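Succinylglutamate desuccinylase (Chromobacterium violaceum, PDB 1YW4) probably hydrolyses N-succinyl-L-glutamate to succinate and L-glutamate, the last step of arginine breakdown by the AST pathway, as a one-zinc hydrolase. Local coordinates at residues G41-A46 and N81-V86; G101-N106 and P117-S122; Q176-Q181 and A245-L250; V188-Q193 and L255-A260. All blocks are in the same frame, centred on the assembly; numbering follows the deposited sequence.

Interaction 1 (G41-A46 and N81-V86); sequences GDARGA and NCRLLV
Arg83, on strand 83-88, reaches into the curl of the 41-46 loop and meets it almost wholly through backbone oxygens. Arg83 NE gives a hydrogen bond to Gly41 O at 3.0 Å, with an N-H...O angle of 162°. The oxygen lies in the guanidinium plane, at the edge of the group, and the donor in turn sits in the carbonyl plane on a lone pair. A bend at chi3 (71°) turns NE onto this carbonyl while Arg83 CG runs alongside Ala43 O at 3.4 Å. The far end of the guanidinium is held by others: NH2 bonds to Ser48 OG and Phe135 O, and the group makes a cation-pi contact with Phe135. Further along the loop, Ala46 sets its methyl against the backbone, with Ala46 CB 3.7 Å from Asn81 O and close to Cys82 CA. Between these two points the chain folds through a type II turn from Ala43 to Ala46, in which Gly45 takes a positive phi. The arrangement is that of a loop linking strands 36-39 and 48-53, pinned by one arginine of strand 83-88, which lies between them in the sheet.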
# COMPACT_ATOMS: atom_id res chain seq x y z
N GLY A 41 30.54 24.86 -12.83
CA GLY A 41 29.24 25.16 -13.40
C GLY A 41 29.21 25.22 -14.92
O GLY A 41 28.19 24.88 -15.54
N ASP A 42 30.31 25.63 -15.54
CA ASP A 42 30.38 25.72 -16.99
C ASP A 42 30.53 24.38 -17.70
O ASP A 42 30.60 24.33 -18.93
CB ASP A 42 31.53 26.64 -17.41
CG ASP A 42 31.35 28.06 -16.92
OD1 ASP A 42 30.19 28.44 -16.65
OD2 ASP A 42 32.34 28.80 -16.82
N ALA A 43 30.56 23.29 -16.93
CA ALA A 43 30.70 21.95 -17.50
C ALA A 43 29.43 21.51 -18.21
O ALA A 43 28.55 20.88 -17.61
CB ALA A 43 31.05 20.95 -16.42
N ARG A 44 29.33 21.84 -19.49
CA ARG A 44 28.17 21.48 -20.30
C ARG A 44 28.05 19.97 -20.47
O ARG A 44 29.06 19.27 -20.60
CB ARG A 44 28.25 22.15 -21.67
CG ARG A 44 27.89 23.62 -21.67
CD ARG A 44 28.12 24.21 -23.05
NE ARG A 44 27.52 25.54 -23.19
CZ ARG A 44 26.21 25.78 -23.21
NH1 ARG A 44 25.35 24.77 -23.08
NH2 ARG A 44 25.77 27.02 -23.36
N GLY A 45 26.82 19.48 -20.48
CA GLY A 45 26.59 18.06 -20.66
C GLY A 45 26.90 17.19 -19.46
O GLY A 45 26.65 15.99 -19.48
N ALA A 46 27.45 17.78 -18.40
CA ALA A 46 27.79 17.01 -17.20
C ALA A 46 26.60 16.93 -16.24
O ALA A 46 25.73 17.80 -16.24
CB ALA A 46 28.99 17.64 -16.50
N ASN A 81 33.83 16.25 -11.79
CA ASN A 81 33.37 16.12 -13.16
C ASN A 81 31.88 16.31 -13.31
O ASN A 81 31.26 15.77 -14.22
CB ASN A 81 33.79 14.76 -13.72
CG ASN A 81 35.28 14.64 -13.89
OD1 ASN A 81 35.87 15.30 -14.75
ND2 ASN A 81 35.91 13.82 -13.06
N CYS A 82 31.29 17.10 -12.41
CA CYS A 82 29.87 17.39 -12.47
C CYS A 82 29.66 18.87 -12.18
O CYS A 82 30.56 19.54 -11.67
CB CYS A 82 29.09 16.62 -11.40
SG CYS A 82 29.38 14.86 -11.24
N ARG A 83 28.48 19.37 -12.52
CA ARG A 83 28.14 20.74 -12.20
C ARG A 83 27.70 20.61 -10.75
O ARG A 83 26.73 19.91 -10.46
CB ARG A 83 26.96 21.22 -13.04
CG ARG A 83 27.27 21.41 -14.51
CD ARG A 83 26.05 21.94 -15.25
NE ARG A 83 25.75 23.33 -14.91
CZ ARG A 83 24.57 23.74 -14.45
NH1 ARG A 83 24.37 25.02 -14.19
NH2 ARG A 83 23.59 22.88 -14.23
N LEU A 84 28.42 21.27 -9.84
CA LEU A 84 28.11 21.18 -8.42
C LEU A 84 27.73 22.50 -7.76
O LEU A 84 28.45 23.49 -7.86
CB LEU A 84 29.32 20.59 -7.68
CG LEU A 84 29.35 20.62 -6.15
CD1 LEU A 84 28.21 19.79 -5.61
CD2 LEU A 84 30.68 20.09 -5.62
N LEU A 85 26.60 22.50 -7.07
CA LEU A 85 26.18 23.67 -6.32
C LEU A 85 26.04 23.25 -4.85
O LEU A 85 25.27 22.36 -4.53
CB LEU A 85 24.83 24.18 -6.83
CG LEU A 85 24.23 25.34 -6.02
CD1 LEU A 85 25.22 26.51 -5.91
CD2 LEU A 85 22.96 25.81 -6.72
N VAL A 86 26.82 23.89 -3.98
CA VAL A 86 26.76 23.60 -2.55
C VAL A 86 26.05 24.75 -1.85
O VAL A 86 26.35 25.93 -2.11
CB VAL A 86 28.16 23.45 -1.92
CG1 VAL A 86 28.04 23.30 -0.41
CG2 VAL A 86 28.87 22.22 -2.51

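Interaction 2 (G101-N106 and P117-S122); sequences GNYDMN and PELPES
Glu121, in the first turn of helix 120-137, is a buried glutamate whose carboxylate accepts from three successive backbone N-H groups of the 101-103 loop, joining loop and helix start in the zinc-dependent catalytic domain. Gly101 N reaches Glu121 OE1 at 2.8 Å and Asn102 N reaches Glu121 OE2 at 3.0 Å, both on the syn side and close to the carboxylate plane. Tyr103 N also binds Glu121 OE2 (3.1 Å), but from above that plane, 35° out of it. Asn90 ND2 adds a further bond to OE1, so the carboxylate is gripped at both oxygens and its rotation is fixed. The packing beneath it is close too. Selenomethionine Met105 swings its side chain away from its own backbone N (chi1 -174°) and, bent at chi3, brings Met105 CE to 3.6 Å from Glu121 CG and near the Glu121 carbonyl. Its neighbour Asp104 bonds through OD1 to NE2 of the zinc ligand His56, which places the loop in the second shell of the metal site.

The outer side is looser. Leu119, the N-cap residue, splits its methyls between two residues: Leu119 CD1 lies 3.6 Å from Tyr103 CB, approaching the ring obliquely, while CD2 touches Asn102 CB. Asn102 is exposed; its OD1 lies loosely by Pro120 CD, and a water bonded weakly at both ends links it to Glu118 O. A second water joins the two sides, accepting from Glu121 N at 2.8 Å and donating to both Asn102 OD1 and Glu121 OE2, the latter at 2.6 Å.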
# COMPACT_ATOMS: atom_id res chain seq x y z
N GLY A 101 15.97 30.14 13.75
CA GLY A 101 15.83 31.31 14.59
C GLY A 101 14.38 31.69 14.86
O GLY A 101 13.99 31.86 16.01
N ASN A 102 13.59 31.82 13.80
CA ASN A 102 12.19 32.21 13.94
C ASN A 102 11.22 31.15 13.44
O ASN A 102 10.18 30.92 14.06
CB ASN A 102 11.96 33.50 13.17
CG ASN A 102 12.82 34.63 13.66
OD1 ASN A 102 13.28 35.47 12.88
ND2 ASN A 102 13.04 34.68 14.97
N TYR A 103 11.56 30.52 12.33
CA TYR A 103 10.71 29.51 11.71
C TYR A 103 11.55 28.43 11.01
O TYR A 103 12.59 28.73 10.41
CB TYR A 103 9.80 30.20 10.70
CG TYR A 103 8.50 29.50 10.39
CD1 TYR A 103 8.45 28.46 9.46
CD2 TYR A 103 7.31 29.91 10.99
CE1 TYR A 103 7.25 27.85 9.13
CE2 TYR A 103 6.09 29.31 10.66
CZ TYR A 103 6.07 28.29 9.73
OH TYR A 103 4.88 27.72 9.36
N ASP A 104 11.09 27.18 11.10
CA ASP A 104 11.76 26.04 10.48
C ASP A 104 11.85 26.27 8.97
O ASP A 104 10.84 26.28 8.27
CB ASP A 104 10.95 24.76 10.76
CG ASP A 104 11.65 23.49 10.28
OD1 ASP A 104 12.35 23.53 9.25
OD2 ASP A 104 11.47 22.44 10.94
N MSE A 105 13.07 26.47 8.47
CA MSE A 105 13.24 26.72 7.05
C MSE A 105 12.73 25.58 6.19
O MSE A 105 12.24 25.81 5.09
CB MSE A 105 14.71 27.00 6.72
CG MSE A 105 14.95 27.41 5.26
SE MSE A 105 16.73 28.11 4.98
CE MSE A 105 16.48 29.82 5.82
N ASN A 106 12.83 24.35 6.67
CA ASN A 106 12.33 23.27 5.83
C ASN A 106 10.82 23.17 5.86
O ASN A 106 10.24 22.13 5.53
CB ASN A 106 12.97 21.93 6.17
CG ASN A 106 13.25 21.12 4.91
OD1 ASN A 106 13.39 21.70 3.83
ND2 ASN A 106 13.35 19.80 5.04
N PRO A 117 6.62 36.72 4.98
CA PRO A 117 7.60 37.62 4.37
C PRO A 117 8.41 38.45 5.36
O PRO A 117 9.47 38.98 5.02
CB PRO A 117 6.75 38.48 3.44
CG PRO A 117 5.48 38.61 4.21
CD PRO A 117 5.25 37.20 4.72
N GLU A 118 7.91 38.55 6.58
CA GLU A 118 8.59 39.33 7.62
C GLU A 118 9.76 38.57 8.23
O GLU A 118 10.48 39.10 9.08
CB GLU A 118 7.60 39.70 8.73
CG GLU A 118 7.13 38.53 9.60
CD GLU A 118 6.19 37.58 8.88
OE1 GLU A 118 5.97 36.46 9.39
OE2 GLU A 118 5.65 37.94 7.81
N LEU A 119 9.97 37.32 7.80
CA LEU A 119 11.05 36.51 8.34
C LEU A 119 12.26 36.38 7.43
O LEU A 119 12.14 36.06 6.25
CB LEU A 119 10.55 35.10 8.69
CG LEU A 119 9.37 35.01 9.67
CD1 LEU A 119 8.92 33.57 9.80
CD2 LEU A 119 9.79 35.57 11.02
N PRO A 120 13.46 36.63 7.98
CA PRO A 120 14.70 36.53 7.21
C PRO A 120 14.86 35.12 6.64
O PRO A 120 15.41 34.93 5.56
CB PRO A 120 15.77 36.88 8.24
CG PRO A 120 15.04 37.82 9.16
CD PRO A 120 13.72 37.14 9.34
N GLU A 121 14.37 34.12 7.38
CA GLU A 121 14.46 32.74 6.91
C GLU A 121 13.57 32.50 5.69
O GLU A 121 13.81 31.58 4.89
CB GLU A 121 14.14 31.76 8.05
CG GLU A 121 15.39 31.44 8.88
CD GLU A 121 15.08 31.08 10.33
OE1 GLU A 121 15.87 30.30 10.93
OE2 GLU A 121 14.08 31.57 10.89
N SER A 122 12.55 33.34 5.53
CA SER A 122 11.65 33.24 4.38
C SER A 122 12.33 33.87 3.17
O SER A 122 12.22 33.36 2.06
CB SER A 122 10.32 33.98 4.66
OG SER A 122 9.66 33.43 5.78
O HOH W 1 13.36 33.94 9.96
O HOH W 2 11.97 38.51 12.13

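Interaction 3 (Q176-Q181 and A245-L250); sequences QLAWLQ and ANVPDL
An apolar seam between helix 174-181 and the loop that leads to strand 257-265 is centred on Ala178, whose methyl faces the loop. Val247 and Leu250 close on it from two directions. Ala178 CB lies 3.4 Å from Val247 CG1 and an equal 3.4 Å from Leu250 CB, the latter tighter than usual carbon contact, and Asp249 O also comes down on the methyl. With only a methyl at this place, the backbones can come close: the CA atoms of Ala178 and Leu250 are 4.3 Å apart. The two branches of Val247 divide the work: CG1, anti to the backbone N (chi1 -175°), meets Trp179 N as well as Ala178, while Val247 CG2 approaches the edge of the indole near its plane, 4.2 Å from Trp179 CD1. Leu250 lies over the helix, its CG 4.0 Å from Leu177 CB. Between Val247 and Leu250 the chain kinks through an inverse gamma turn centred on Pro248. The indole of Trp179 is stacked on Tyr146 and touches Ala235 and Leu236 of helix 230-241, whereas Leu180 packs against Phe211 and Leu213 of strand 209-215; the helix is thus set between the strands of the catalytic domain and the 245-250 loop.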
# COMPACT_ATOMS: atom_id res chain seq x y z
N GLN A 176 17.97 5.45 -8.47
CA GLN A 176 18.43 6.27 -7.36
C GLN A 176 18.25 5.53 -6.04
O GLN A 176 19.06 5.68 -5.13
CB GLN A 176 17.67 7.60 -7.33
CG GLN A 176 18.25 8.64 -8.28
CD GLN A 176 19.66 9.06 -7.88
OE1 GLN A 176 19.87 9.60 -6.79
NE2 GLN A 176 20.62 8.80 -8.76
N LEU A 177 17.20 4.73 -5.95
CA LEU A 177 16.96 3.95 -4.74
C LEU A 177 18.14 3.00 -4.57
O LEU A 177 18.55 2.69 -3.45
CB LEU A 177 15.66 3.15 -4.87
CG LEU A 177 14.38 3.97 -4.74
CD1 LEU A 177 13.16 3.09 -4.97
CD2 LEU A 177 14.33 4.60 -3.35
N ALA A 178 18.68 2.54 -5.69
CA ALA A 178 19.81 1.63 -5.66
C ALA A 178 21.03 2.35 -5.10
O ALA A 178 21.70 1.85 -4.19
CB ALA A 178 20.10 1.11 -7.06
N TRP A 179 21.32 3.53 -5.65
CA TRP A 179 22.46 4.33 -5.21
C TRP A 179 22.35 4.62 -3.72
O TRP A 179 23.34 4.60 -2.99
CB TRP A 179 22.50 5.65 -5.97
CG TRP A 179 23.73 6.46 -5.70
CD1 TRP A 179 24.95 6.31 -6.28
CD2 TRP A 179 23.85 7.56 -4.79
NE1 TRP A 179 25.82 7.26 -5.82
CE2 TRP A 179 25.17 8.05 -4.90
CE3 TRP A 179 22.96 8.19 -3.91
CZ2 TRP A 179 25.63 9.14 -4.15
CZ3 TRP A 179 23.43 9.28 -3.16
CH2 TRP A 179 24.75 9.74 -3.29
N LEU A 180 21.14 4.93 -3.28
CA LEU A 180 20.89 5.23 -1.88
C LEU A 180 21.15 3.98 -1.05
O LEU A 180 21.82 4.04 -0.01
CB LEU A 180 19.44 5.69 -1.68
CG LEU A 180 19.10 7.04 -2.31
CD1 LEU A 180 17.60 7.31 -2.19
CD2 LEU A 180 19.90 8.14 -1.63
N GLN A 181 20.63 2.85 -1.51
CA GLN A 181 20.81 1.58 -0.81
C GLN A 181 22.29 1.30 -0.61
O GLN A 181 22.75 1.14 0.52
CB GLN A 181 20.18 0.43 -1.61
CG GLN A 181 20.12 -0.88 -0.85
CD GLN A 181 19.64 -2.03 -1.72
OE1 GLN A 181 19.14 -3.03 -1.21
NE2 GLN A 181 19.78 -1.88 -3.03
N ALA A 245 29.77 5.97 -12.97
CA ALA A 245 29.92 4.63 -12.41
C ALA A 245 28.52 4.05 -12.22
O ALA A 245 27.68 4.65 -11.55
CB ALA A 245 30.64 4.71 -11.08
N ASN A 246 28.26 2.90 -12.83
CA ASN A 246 26.94 2.28 -12.71
C ASN A 246 26.66 1.88 -11.27
O ASN A 246 27.58 1.68 -10.47
CB ASN A 246 26.85 1.04 -13.60
CG ASN A 246 27.57 -0.15 -13.01
OD1 ASN A 246 28.80 -0.13 -12.86
ND2 ASN A 246 26.82 -1.19 -12.67
N VAL A 247 25.38 1.76 -10.93
CA VAL A 247 24.97 1.37 -9.59
C VAL A 247 24.65 -0.13 -9.61
O VAL A 247 24.00 -0.61 -10.54
CB VAL A 247 23.71 2.15 -9.15
CG1 VAL A 247 23.36 1.82 -7.71
CG2 VAL A 247 23.94 3.65 -9.32
N PRO A 248 25.11 -0.88 -8.59
CA PRO A 248 24.89 -2.33 -8.49
C PRO A 248 23.43 -2.72 -8.30
O PRO A 248 23.07 -3.38 -7.33
CB PRO A 248 25.75 -2.72 -7.29
CG PRO A 248 25.69 -1.50 -6.43
CD PRO A 248 25.89 -0.39 -7.44
N ASP A 249 22.59 -2.32 -9.26
CA ASP A 249 21.17 -2.63 -9.24
C ASP A 249 20.52 -2.30 -7.89
O ASP A 249 21.17 -1.76 -7.00
CB ASP A 249 20.94 -4.10 -9.58
CG ASP A 249 19.56 -4.36 -10.13
OD1 ASP A 249 19.25 -5.53 -10.42
OD2 ASP A 249 18.79 -3.39 -10.28
N LEU A 250 19.24 -2.63 -7.75
CA LEU A 250 18.51 -2.36 -6.52
C LEU A 250 17.66 -3.54 -6.08
O LEU A 250 16.64 -3.85 -6.70
CB LEU A 250 17.62 -1.12 -6.71
CG LEU A 250 16.67 -0.63 -5.61
CD1 LEU A 250 15.36 -1.37 -5.68
CD2 LEU A 250 17.32 -0.79 -4.25

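Interaction 4 (V188-Q193 and L255-A260); sequences VLLHTQ and LPLFRA
Val188 and Leu257, and after them Leu189 and Phe258, pair as neighbours on parallel strands, linked by three backbone hydrogen bonds. Val188 N donates to Pro256 O at 3.1 Å, Phe258 N to Val188 O at 2.9 Å, and Leu190 N to Phe258 O at 2.8 Å, the last nearly straight at 176°. Two CA-H...O contacts supplement them: Leu257 CA lies 3.2 Å from Val188 O, and Leu189 CA faces Phe258 O. The same carbonyls meet side chains as well, Leu189 CD1 lying 3.5 Å from Phe258 O and the phenyl ring of Phe258 turning an edge toward Val188 O. The strand segments nevertheless run at 37° to one another.

Apolar contacts occupy both faces. On the one bearing Val188 and Leu257, Leu257 CD2 presses on Val188 CB at 3.6 Å, and Val188 CG2, beside the backbone N, meets Leu255 CD2 at 3.8 Å. On the face of Leu189 and Phe258, Leu189 CD1 bends back over the neighbouring strand to Phe258 CB, 4.2 Å away. Past the paired residues, Thr192 CG2 touches Arg259 CB, the side chains crossing at about a right angle.

The charged contact leads outward. Arg259 extends from CG to NE, where it forms a salt bridge with Glu326 of its own chain, and its NH2 forms another with Glu326 of the second subunit, near the Arg259 of that subunit. Strand 187-190 is flanked on its other side by strand 160-163, and strand 257-265 by antiparallel strand 320-328, so the pair joins the catalytic domain to the barrel-sandwich hybrid domain.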
# COMPACT_ATOMS: atom_id res chain seq x y z
N VAL A 188 13.34 3.97 3.02
CA VAL A 188 12.88 5.15 2.29
C VAL A 188 11.40 5.42 2.55
O VAL A 188 10.56 4.52 2.46
CB VAL A 188 13.08 4.99 0.77
CG1 VAL A 188 12.70 6.28 0.06
CG2 VAL A 188 14.52 4.62 0.47
N LEU A 189 11.09 6.66 2.90
CA LEU A 189 9.71 7.06 3.12
C LEU A 189 9.27 7.78 1.84
O LEU A 189 9.93 8.72 1.40
CB LEU A 189 9.60 8.02 4.31
CG LEU A 189 8.23 8.68 4.53
CD1 LEU A 189 7.23 7.62 5.00
CD2 LEU A 189 8.35 9.78 5.58
N LEU A 190 8.17 7.32 1.25
CA LEU A 190 7.65 7.92 0.02
C LEU A 190 6.50 8.85 0.40
O LEU A 190 5.47 8.40 0.92
CB LEU A 190 7.14 6.83 -0.92
CG LEU A 190 7.97 5.54 -1.04
CD1 LEU A 190 7.16 4.49 -1.79
CD2 LEU A 190 9.29 5.82 -1.75
N HIS A 191 6.66 10.14 0.14
CA HIS A 191 5.63 11.13 0.45
C HIS A 191 4.45 10.97 -0.50
O HIS A 191 4.63 10.84 -1.71
CB HIS A 191 6.19 12.54 0.35
CG HIS A 191 6.72 13.07 1.65
ND1 HIS A 191 7.41 14.26 1.74
CD2 HIS A 191 6.63 12.59 2.91
CE1 HIS A 191 7.72 14.49 3.01
NE2 HIS A 191 7.26 13.49 3.74
N THR A 192 3.24 11.00 0.05
CA THR A 192 2.03 10.84 -0.76
C THR A 192 1.29 12.16 -0.96
O THR A 192 0.23 12.20 -1.57
CB THR A 192 1.08 9.81 -0.13
OG1 THR A 192 0.91 10.10 1.26
CG2 THR A 192 1.64 8.41 -0.29
N GLN A 193 1.87 13.23 -0.44
CA GLN A 193 1.28 14.56 -0.57
C GLN A 193 2.39 15.61 -0.64
O GLN A 193 3.49 15.38 -0.14
CB GLN A 193 0.36 14.87 0.62
CG GLN A 193 -0.91 14.00 0.69
CD GLN A 193 -0.74 12.76 1.55
OE1 GLN A 193 -1.64 11.91 1.62
NE2 GLN A 193 0.40 12.65 2.22
N LEU A 255 15.64 -3.03 0.77
CA LEU A 255 15.35 -1.63 1.08
C LEU A 255 13.86 -1.44 1.34
O LEU A 255 13.09 -1.23 0.42
CB LEU A 255 15.79 -0.72 -0.07
CG LEU A 255 15.67 0.79 0.13
CD1 LEU A 255 16.61 1.25 1.24
CD2 LEU A 255 16.01 1.50 -1.17
N PRO A 256 13.45 -1.51 2.61
CA PRO A 256 12.03 -1.33 2.92
C PRO A 256 11.53 0.09 2.64
O PRO A 256 12.19 1.07 2.96
CB PRO A 256 11.94 -1.72 4.40
CG PRO A 256 13.31 -1.41 4.93
CD PRO A 256 14.23 -1.85 3.81
N LEU A 257 10.35 0.18 2.03
CA LEU A 257 9.75 1.47 1.71
C LEU A 257 8.49 1.64 2.56
O LEU A 257 7.84 0.66 2.93
CB LEU A 257 9.36 1.52 0.23
CG LEU A 257 10.44 1.15 -0.80
CD1 LEU A 257 9.79 1.11 -2.18
CD2 LEU A 257 11.58 2.16 -0.79
N PHE A 258 8.15 2.89 2.86
CA PHE A 258 6.98 3.19 3.67
C PHE A 258 6.24 4.43 3.18
O PHE A 258 6.79 5.25 2.45
CB PHE A 258 7.38 3.41 5.14
CG PHE A 258 8.09 2.24 5.77
CD1 PHE A 258 9.47 2.08 5.63
CD2 PHE A 258 7.38 1.29 6.50
CE1 PHE A 258 10.14 0.98 6.20
CE2 PHE A 258 8.03 0.20 7.09
CZ PHE A 258 9.41 0.04 6.93
N ARG A 259 4.99 4.55 3.57
CA ARG A 259 4.18 5.71 3.22
C ARG A 259 3.30 5.98 4.43
O ARG A 259 3.04 5.09 5.25
CB ARG A 259 3.31 5.42 1.99
CG ARG A 259 2.21 4.41 2.23
CD ARG A 259 1.40 4.15 0.97
NE ARG A 259 0.24 3.30 1.25
CZ ARG A 259 -0.54 2.78 0.32
NH1 ARG A 259 -0.29 3.00 -0.96
NH2 ARG A 259 -1.58 2.03 0.67
N ALA A 260 2.85 7.22 4.55
CA ALA A 260 1.98 7.59 5.67
C ALA A 260 0.66 6.85 5.52
O ALA A 260 0.13 6.72 4.41
CB ALA A 260 1.75 9.09 5.66

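Overall arrangement
From the N terminus, interaction 1 is the first to close, bringing the loop after strand 36-39 onto strand 83-88 across strand 48-53 and helix 61-75. Interaction 2 opens only after interaction 1 has closed and bounds a short helix-free excursion at the start of helix 120-137, near the zinc; its nearest atoms are about 12 Å from those of interaction 1. Interactions 3 and 4 cross: 176-181 and 188-193 come in order, then 245-250 and 255-260 return to them in the same order. These two touch, through Leu177 against Leu255 and Val188. Together they tie helix 174-181 and strand 187-190 of the catalytic domain to the passage into the hybrid domain, with interactions 2 and 3 on opposite sides of the chain's centre.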